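Local coordinates for hypothetical multiheme protein (Ignicoccus hospitalis KIN4/I, PDB 4QO5) that is of unknown function but, as a membrane-associated octaheme cytochrome c, binds eight hemes and probably takes part in electron transfer, at residues 248-253 with 486-491; 242-246 with 478-482. One frame throughout, in Å; residues are numbered along the deposited sequence.

Along the chain the segments alternate: 242-246, 248-253, 478-482, then 486-491. The loop leading into helix 246-252, and that helix itself, therefore meet the end of helix 464-485 and the loop that follows it, twice over, with the two centres about 9 Å apart. Interaction 2 joins loop 242-246 to helix 464-485 beside a water-ligated heme c; interaction 1 joins the end of helix 246-252 to the loop carrying Met-486, an iron ligand of another heme c. The two share packing, Trp-491 lying against Pro-245 and Ser-479, and Met-486 close to Ala-246. The CxxCH-bearing part of the chain is thus tied to the long C-terminal helices between neighbouring hemes.

Interaction 1 (248-253 with 486-491); sequences NVWKES and MNGQDW. With HEC (heme c), chain H.
The indole of Trp-491 carries Asn-248 on one face and Glu-252 at its rim: Asn-248 CB makes a CH-pi contact 3.4 Å from the centroid of the six-membered ring, while Glu-252 OE2 lies in the ring plane beside CE3. Here the C-terminal end of helix 246-252 is held against the loop between helices 464-485 and 498-520, which supplies Met-486 as a heme iron ligand. Asp-241 bonds both Trp-491 NE1 and Asn-248 OD1. The indole of Trp-250 turns its edge to the heme c of chain H, CD1 reaching the methyl CMC at 3.3 Å.

Glu-252 does most of the holding. Its CG sits between the backbone N and the carbonyl carbon (chi1 66°), and the chain then extends to three successive loop N-H groups. OE1 takes Asp-490 N at 2.9 Å through its syn lone pair. OE2 accepts Gln-489 N at 2.8 Å from 64° above the carboxylate plane, and Trp-491 N at 3.1 Å on the syn side. With an alanine here the carboxylate is gone, and these three N-H groups would probably be left without their acceptor, the loop freer to shift.

Val-249 CG1 packs on Met-486 CB at 3.7 Å, behind the bent thioether whose SD binds the heme FE at 2.4 Å, opposite His-288. Water 1 donates to both Ser-253 OG and Met-486 O, the latter at 2.8 Å.

Interaction 2 (242-246 with 478-482); sequences PDVPA and NSIRY. With HEC (heme c), chain E.
A heme c with water as an axial ligand (chain E) is lined here by Asp-243, Val-244 and Tyr-482, where loop 242-246 rests on helix 464-485. The phenol of Tyr-482 runs alongside Val-244, both side chains pointing the same way, and its OH donates to the propionate oxygen O1D of the heme; the modelled separation is very short, so its exact length is doubtful. Val-244 CG1 packs beside this bond, 3.6 Å from Tyr-482 OH and also against the propionate carbon CBD. Pro-245 meets the ring obliquely, its CD 3.5 Å from Tyr-482 CD2, and Ala-246 N lies at the ring edge, in plane. The N-H of Ala-246 is already spent on Val-244 O, with N and O 2.7 Å apart.

Asp-243 points its CB away from the helix, toward the heme. With CG set between the backbone N and the carbonyl carbon (chi1 49°), Asp-243 OD1 accepts from water 2 at 2.6 Å. Water 2 is in turn bound to the heme FE at 2.5 Å. The other axial ligand is probably His-171. An iron with water in one axial position is consistent with a site where a small molecule could bind.

Helix 464-485 belongs, with 413-447 and 498-520, to a C-terminal set of long helices that recalls octaheme cytochromes of the hydroxylamine oxidoreductase type. From it Asn-478 ND2 gives a weak bond to Asp-243 O, 3.4 Å long. The amide is held from its other end: Asn-478 OD1 accepts Arg-481 NH2 at 2.8 Å, nearly in the guanidinium plane, and also Gly-318 N. Phe-494 of the third subunit packs on Asp-243, and Asp-490 of that subunit brings its OD2 close to Asp-243 OD2.

Interaction 1 (248-253 with 486-491)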
loop_
_atom_site.group_PDB
_atom_site.type_symbol
_atom_site.label_atom_id
_atom_site.label_comp_id
_atom_site.label_asym_id
_atom_site.label_seq_id
_atom_site.Cartn_x
_atom_site.Cartn_y
_atom_site.Cartn_z
ATOM N N ASN A 248 7.924 -0.176 1.858
ATOM C CA ASN A 248 6.806 -0.937 2.406
ATOM C C ASN A 248 7.191 -1.552 3.731
ATOM O O ASN A 248 6.413 -1.562 4.677
ATOM C CB ASN A 248 6.431 -2.046 1.448
ATOM C CG ASN A 248 6.155 -1.535 0.040
ATOM O OD1 ASN A 248 7.073 -1.382 -0.769
ATOM N ND2 ASN A 248 4.888 -1.274 -0.255
ATOM N N VAL A 249 8.419 -2.052 3.780
ATOM C CA VAL A 249 8.980 -2.605 5.011
ATOM C C VAL A 249 9.035 -1.526 6.086
ATOM O O VAL A 249 8.608 -1.738 7.223
ATOM C CB VAL A 249 10.395 -3.146 4.759
ATOM C CG1 VAL A 249 11.136 -3.335 6.080
ATOM C CG2 VAL A 249 10.325 -4.481 3.998
ATOM N N TRP A 250 9.581 -0.369 5.739
ATOM C CA TRP A 250 9.685 0.720 6.710
ATOM C C TRP A 250 8.323 1.188 7.212
ATOM O O TRP A 250 8.155 1.454 8.392
ATOM C CB TRP A 250 10.431 1.892 6.100
ATOM C CG TRP A 250 10.658 3.036 7.037
ATOM C CD1 TRP A 250 11.704 3.200 7.874
ATOM C CD2 TRP A 250 9.811 4.175 7.216
ATOM N NE1 TRP A 250 11.567 4.384 8.582
ATOM C CE2 TRP A 250 10.413 5.003 8.178
ATOM C CE3 TRP A 250 8.595 4.575 6.650
ATOM C CZ2 TRP A 250 9.838 6.211 8.595
ATOM C CZ3 TRP A 250 8.028 5.763 7.064
ATOM C CH2 TRP A 250 8.641 6.568 8.016
ATOM N N LYS A 251 7.365 1.338 6.298
ATOM C CA LYS A 251 6.018 1.747 6.676
ATOM C C LYS A 251 5.393 0.821 7.726
ATOM O O LYS A 251 4.707 1.293 8.637
ATOM C CB LYS A 251 5.108 1.855 5.435
ATOM N N GLU A 252 5.616 -0.488 7.604
ATOM C CA GLU A 252 5.046 -1.418 8.586
ATOM C C GLU A 252 5.885 -1.514 9.860
ATOM O O GLU A 252 5.392 -1.943 10.895
ATOM C CB GLU A 252 4.779 -2.818 7.982
ATOM C CG GLU A 252 6.020 -3.605 7.568
ATOM C CD GLU A 252 5.771 -5.116 7.441
ATOM O OE1 GLU A 252 4.899 -5.652 8.160
ATOM O OE2 GLU A 252 6.473 -5.780 6.644
ATOM N N SER A 253 7.145 -1.101 9.792
ATOM C CA SER A 253 8.029 -1.138 10.952
ATOM C C SER A 253 7.603 -0.139 12.012
ATOM O O SER A 253 6.952 0.851 11.711
ATOM C CB SER A 253 9.476 -0.811 10.539
ATOM O OG SER A 253 9.671 0.589 10.327
ATOM N N MET A 486 15.349 -4.155 8.075
ATOM C CA MET A 486 14.682 -2.904 8.421
ATOM C C MET A 486 13.362 -3.092 9.190
ATOM O O MET A 486 12.497 -2.210 9.167
ATOM C CB MET A 486 14.461 -2.059 7.166
ATOM C CG MET A 486 15.790 -1.463 6.672
ATOM S SD MET A 486 15.599 -0.738 5.035
ATOM C CE MET A 486 15.646 -2.232 4.018
ATOM N N ASN A 487 13.242 -4.246 9.840
ATOM C CA ASN A 487 12.200 -4.500 10.833
ATOM C C ASN A 487 10.805 -4.581 10.246
ATOM O O ASN A 487 9.865 -3.980 10.775
ATOM C CB ASN A 487 12.245 -3.432 11.926
ATOM C CG ASN A 487 13.628 -3.234 12.469
ATOM O OD1 ASN A 487 14.291 -4.192 12.857
ATOM N ND2 ASN A 487 14.097 -1.996 12.455
ATOM N N GLY A 488 10.672 -5.334 9.158
ATOM C CA GLY A 488 9.374 -5.604 8.584
ATOM C C GLY A 488 8.751 -6.785 9.306
ATOM O O GLY A 488 9.348 -7.372 10.211
ATOM N N GLN A 489 7.535 -7.120 8.909
ATOM C CA GLN A 489 6.836 -8.272 9.441
ATOM C C GLN A 489 6.195 -9.045 8.288
ATOM O O GLN A 489 6.616 -10.154 7.965
ATOM C CB GLN A 489 5.783 -7.834 10.468
ATOM C CG GLN A 489 6.375 -7.298 11.783
ATOM C CD GLN A 489 6.629 -5.796 11.758
ATOM O OE1 GLN A 489 6.142 -5.077 10.880
ATOM N NE2 GLN A 489 7.397 -5.315 12.725
ATOM N N ASP A 490 5.197 -8.459 7.635
ATOM C CA ASP A 490 4.522 -9.217 6.582
ATOM C C ASP A 490 5.332 -9.336 5.294
ATOM O O ASP A 490 5.151 -10.294 4.546
ATOM C CB ASP A 490 3.082 -8.742 6.342
ATOM C CG ASP A 490 2.116 -9.910 6.129
ATOM O OD1 ASP A 490 2.527 -11.089 6.282
ATOM O OD2 ASP A 490 0.928 -9.652 5.855
ATOM N N TRP A 491 6.260 -8.408 5.051
ATOM C CA TRP A 491 7.125 -8.546 3.878
ATOM C C TRP A 491 8.089 -9.726 4.016
ATOM O O TRP A 491 8.611 -10.229 3.030
ATOM C CB TRP A 491 7.854 -7.230 3.523
ATOM C CG TRP A 491 7.178 -6.578 2.373
ATOM C CD1 TRP A 491 7.489 -6.716 1.058
ATOM C CD2 TRP A 491 5.999 -5.774 2.426
ATOM N NE1 TRP A 491 6.588 -6.020 0.283
ATOM C CE2 TRP A 491 5.670 -5.422 1.104
ATOM C CE3 TRP A 491 5.201 -5.299 3.472
ATOM C CZ2 TRP A 491 4.566 -4.627 0.793
ATOM C CZ3 TRP A 491 4.116 -4.504 3.168
ATOM C CH2 TRP A 491 3.804 -4.174 1.843
HETATM FE FE HEC H . 17.456 0.731 4.720
HETATM C CHA HEC H . 19.335 -1.939 3.614
HETATM C CHB HEC H . 16.803 1.669 1.496
HETATM C CHC HEC H . 15.052 2.822 5.847
HETATM C CHD HEC H . 18.747 0.462 7.801
HETATM N NA HEC H . 17.985 0.017 2.922
HETATM C C1A HEC H . 18.693 -1.150 2.671
HETATM C C2A HEC H . 18.644 -1.412 1.254
HETATM C C3A HEC H . 17.927 -0.437 0.666
HETATM C C4A HEC H . 17.510 0.496 1.695
HETATM C CMA HEC H . 17.599 -0.269 -0.838
HETATM C CAA HEC H . 19.294 -2.644 0.585
HETATM C CBA HEC H . 20.553 -2.202 -0.173
HETATM C CGA HEC H . 21.240 -3.482 -0.571
HETATM O O1A HEC H . 20.855 -4.076 -1.610
HETATM O O2A HEC H . 22.143 -3.928 0.187
HETATM N NB HEC H . 16.242 2.037 3.832
HETATM C C1B HEC H . 16.029 2.181 2.479
HETATM C C2B HEC H . 14.787 2.840 2.279
HETATM C C3B HEC H . 14.315 3.086 3.509
HETATM C C4B HEC H . 15.226 2.627 4.496
HETATM C CMB HEC H . 14.244 3.142 0.850
HETATM C CAB HEC H . 13.044 3.684 4.080
HETATM C CBB HEC H . 11.800 3.370 3.242
HETATM N NC HEC H . 17.046 1.589 6.407
HETATM C C1C HEC H . 15.948 2.347 6.763
HETATM C C2C HEC H . 16.067 2.750 8.149
HETATM C C3C HEC H . 16.906 1.832 8.669
HETATM C C4C HEC H . 17.643 1.248 7.598
HETATM C CMC HEC H . 14.825 3.341 8.848
HETATM C CAC HEC H . 17.434 1.549 10.094
HETATM C CBC HEC H . 16.504 1.855 11.277
HETATM N ND HEC H . 18.835 -0.535 5.568
HETATM C C1D HEC H . 19.184 -0.477 6.907
HETATM C C2D HEC H . 20.107 -1.530 7.204
HETATM C C3D HEC H . 20.269 -2.297 5.908
HETATM C C4D HEC H . 19.452 -1.599 4.933
HETATM C CMD HEC H . 20.745 -1.837 8.577
HETATM C CAD HEC H . 21.178 -3.499 5.632
HETATM C CBD HEC H . 22.536 -2.848 5.291
HETATM C CGD HEC H . 23.322 -3.755 4.384
HETATM O O1D HEC H . 22.691 -4.572 3.675
HETATM O O2D HEC H . 24.581 -3.674 4.364
HETATM O O HOH W 1 12.542 0.486 9.951
#

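Interaction 2 (242-246 with 478-482)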
loop_
_atom_site.group_PDB
_atom_site.type_symbol
_atom_site.label_atom_id
_atom_site.label_comp_id
_atom_site.label_asym_id
_atom_site.label_seq_id
_atom_site.Cartn_x
_atom_site.Cartn_y
_atom_site.Cartn_z
ATOM N N PRO A 242 7.389 -5.255 -5.563
ATOM C CA PRO A 242 7.886 -6.504 -4.961
ATOM C C PRO A 242 9.396 -6.673 -4.934
ATOM O O PRO A 242 9.875 -7.524 -4.181
ATOM C CB PRO A 242 7.301 -7.580 -5.876
ATOM C CG PRO A 242 7.237 -6.904 -7.240
ATOM C CD PRO A 242 6.919 -5.446 -6.949
ATOM N N ASP A 243 10.119 -5.910 -5.754
ATOM C CA ASP A 243 11.553 -6.149 -5.950
ATOM C C ASP A 243 12.445 -5.472 -4.927
ATOM O O ASP A 243 13.497 -6.005 -4.534
ATOM C CB ASP A 243 11.990 -5.754 -7.379
ATOM C CG ASP A 243 11.509 -4.347 -7.804
ATOM O OD1 ASP A 243 12.326 -3.589 -8.400
ATOM O OD2 ASP A 243 10.312 -4.010 -7.604
ATOM N N VAL A 244 12.048 -4.285 -4.491
ATOM C CA VAL A 244 12.930 -3.492 -3.643
ATOM C C VAL A 244 12.122 -2.796 -2.544
ATOM O O VAL A 244 12.183 -1.581 -2.402
ATOM C CB VAL A 244 13.722 -2.449 -4.504
ATOM C CG1 VAL A 244 14.792 -3.142 -5.355
ATOM C CG2 VAL A 244 12.776 -1.662 -5.429
ATOM N N PRO A 245 11.404 -3.584 -1.715
ATOM C CA PRO A 245 10.309 -3.055 -0.890
ATOM C C PRO A 245 10.758 -2.299 0.354
ATOM O O PRO A 245 10.169 -2.505 1.419
ATOM C CB PRO A 245 9.587 -4.324 -0.439
ATOM C CG PRO A 245 10.719 -5.330 -0.262
ATOM C CD PRO A 245 11.621 -5.024 -1.478
ATOM N N ALA A 246 11.790 -1.470 0.252
ATOM C CA ALA A 246 12.250 -0.759 1.438
ATOM C C ALA A 246 11.176 0.191 2.009
ATOM O O ALA A 246 10.975 0.240 3.230
ATOM C CB ALA A 246 13.584 -0.062 1.181
ATOM N N ASN A 478 14.830 -11.244 -1.696
ATOM C CA ASN A 478 15.058 -9.825 -1.444
ATOM C C ASN A 478 14.159 -9.276 -0.342
ATOM O O ASN A 478 14.617 -8.571 0.551
ATOM C CB ASN A 478 14.841 -9.006 -2.714
ATOM C CG ASN A 478 16.014 -9.102 -3.677
ATOM O OD1 ASN A 478 17.043 -9.723 -3.381
ATOM N ND2 ASN A 478 15.859 -8.489 -4.843
ATOM N N SER A 479 12.869 -9.577 -0.422
ATOM C CA SER A 479 11.932 -9.061 0.566
ATOM C C SER A 479 12.264 -9.572 1.963
ATOM O O SER A 479 12.183 -8.827 2.946
ATOM C CB SER A 479 10.494 -9.421 0.197
ATOM O OG SER A 479 10.064 -8.654 -0.916
ATOM N N ILE A 480 12.647 -10.838 2.049
ATOM C CA ILE A 480 12.984 -11.423 3.351
ATOM C C ILE A 480 14.187 -10.724 3.973
ATOM O O ILE A 480 14.196 -10.400 5.166
ATOM C CB ILE A 480 13.260 -12.936 3.221
ATOM C CG1 ILE A 480 11.958 -13.670 2.904
ATOM C CG2 ILE A 480 13.869 -13.501 4.528
ATOM C CD1 ILE A 480 12.168 -15.070 2.346
ATOM N N ARG A 481 15.206 -10.482 3.150
ATOM C CA ARG A 481 16.405 -9.805 3.609
ATOM C C ARG A 481 16.103 -8.349 3.968
ATOM O O ARG A 481 16.529 -7.872 5.010
ATOM C CB ARG A 481 17.502 -9.896 2.544
ATOM C CG ARG A 481 18.006 -11.326 2.343
ATOM C CD ARG A 481 19.187 -11.368 1.371
ATOM N NE ARG A 481 18.794 -11.157 -0.021
ATOM C CZ ARG A 481 18.779 -12.117 -0.944
ATOM N NH1 ARG A 481 19.104 -13.358 -0.621
ATOM N NH2 ARG A 481 18.426 -11.840 -2.192
ATOM N N TYR A 482 15.337 -7.661 3.120
ATOM C CA TYR A 482 14.957 -6.278 3.408
ATOM C C TYR A 482 14.176 -6.167 4.721
ATOM O O TYR A 482 14.400 -5.242 5.523
ATOM C CB TYR A 482 14.047 -5.739 2.292
ATOM C CG TYR A 482 14.749 -5.090 1.118
ATOM C CD1 TYR A 482 15.866 -5.664 0.525
ATOM C CD2 TYR A 482 14.264 -3.908 0.587
ATOM C CE1 TYR A 482 16.482 -5.055 -0.582
ATOM C CE2 TYR A 482 14.869 -3.300 -0.510
ATOM C CZ TYR A 482 15.973 -3.869 -1.081
ATOM O OH TYR A 482 16.555 -3.241 -2.172
HETATM FE FE HEC E . 15.812 -2.200 -10.920
HETATM C CHA HEC E . 18.621 -2.588 -8.902
HETATM C CHB HEC E . 16.957 -4.764 -12.875
HETATM C CHC HEC E . 12.967 -2.020 -12.848
HETATM C CHD HEC E . 14.440 -0.063 -8.668
HETATM N NA HEC E . 17.446 -3.457 -10.844
HETATM C C1A HEC E . 18.541 -3.382 -10.017
HETATM C C2A HEC E . 19.564 -4.274 -10.528
HETATM C C3A HEC E . 19.072 -4.863 -11.616
HETATM C C4A HEC E . 17.741 -4.370 -11.830
HETATM C CMA HEC E . 19.726 -5.913 -12.537
HETATM C CAA HEC E . 20.976 -4.486 -9.935
HETATM C CBA HEC E . 21.900 -3.647 -10.826
HETATM C CGA HEC E . 23.334 -3.631 -10.342
HETATM O O1A HEC E . 24.216 -4.195 -11.040
HETATM O O2A HEC E . 23.589 -3.053 -9.260
HETATM N NB HEC E . 15.144 -3.170 -12.526
HETATM C C1B HEC E . 15.733 -4.226 -13.178
HETATM C C2B HEC E . 14.924 -4.619 -14.301
HETATM C C3B HEC E . 13.793 -3.905 -14.233
HETATM C C4B HEC E . 13.938 -2.940 -13.169
HETATM C CMB HEC E . 15.259 -5.830 -15.206
HETATM C CAB HEC E . 12.492 -3.925 -15.069
HETATM C CBB HEC E . 12.111 -5.186 -15.875
HETATM N NC HEC E . 14.032 -1.305 -10.801
HETATM C C1C HEC E . 13.014 -1.239 -11.726
HETATM C C2C HEC E . 12.143 -0.131 -11.388
HETATM C C3C HEC E . 12.528 0.228 -10.155
HETATM C C4C HEC E . 13.753 -0.393 -9.817
HETATM C CMC HEC E . 10.793 0.102 -12.116
HETATM C CAC HEC E . 12.043 1.210 -9.102
HETATM C CBC HEC E . 10.533 0.968 -8.803
HETATM N ND HEC E . 16.434 -1.437 -9.084
HETATM C C1D HEC E . 15.672 -0.576 -8.315
HETATM C C2D HEC E . 16.353 -0.327 -7.073
HETATM C C3D HEC E . 17.647 -1.125 -7.134
HETATM C C4D HEC E . 17.617 -1.782 -8.416
HETATM C CMD HEC E . 15.868 0.561 -5.924
HETATM C CAD HEC E . 18.740 -1.245 -6.044
HETATM C CBD HEC E . 18.193 -2.187 -4.977
HETATM C CGD HEC E . 19.254 -2.556 -3.975
HETATM O O1D HEC E . 18.876 -3.035 -2.877
HETATM O O2D HEC E . 20.459 -2.374 -4.256
HETATM O O HOH W 2 14.604 -3.897 -9.508
#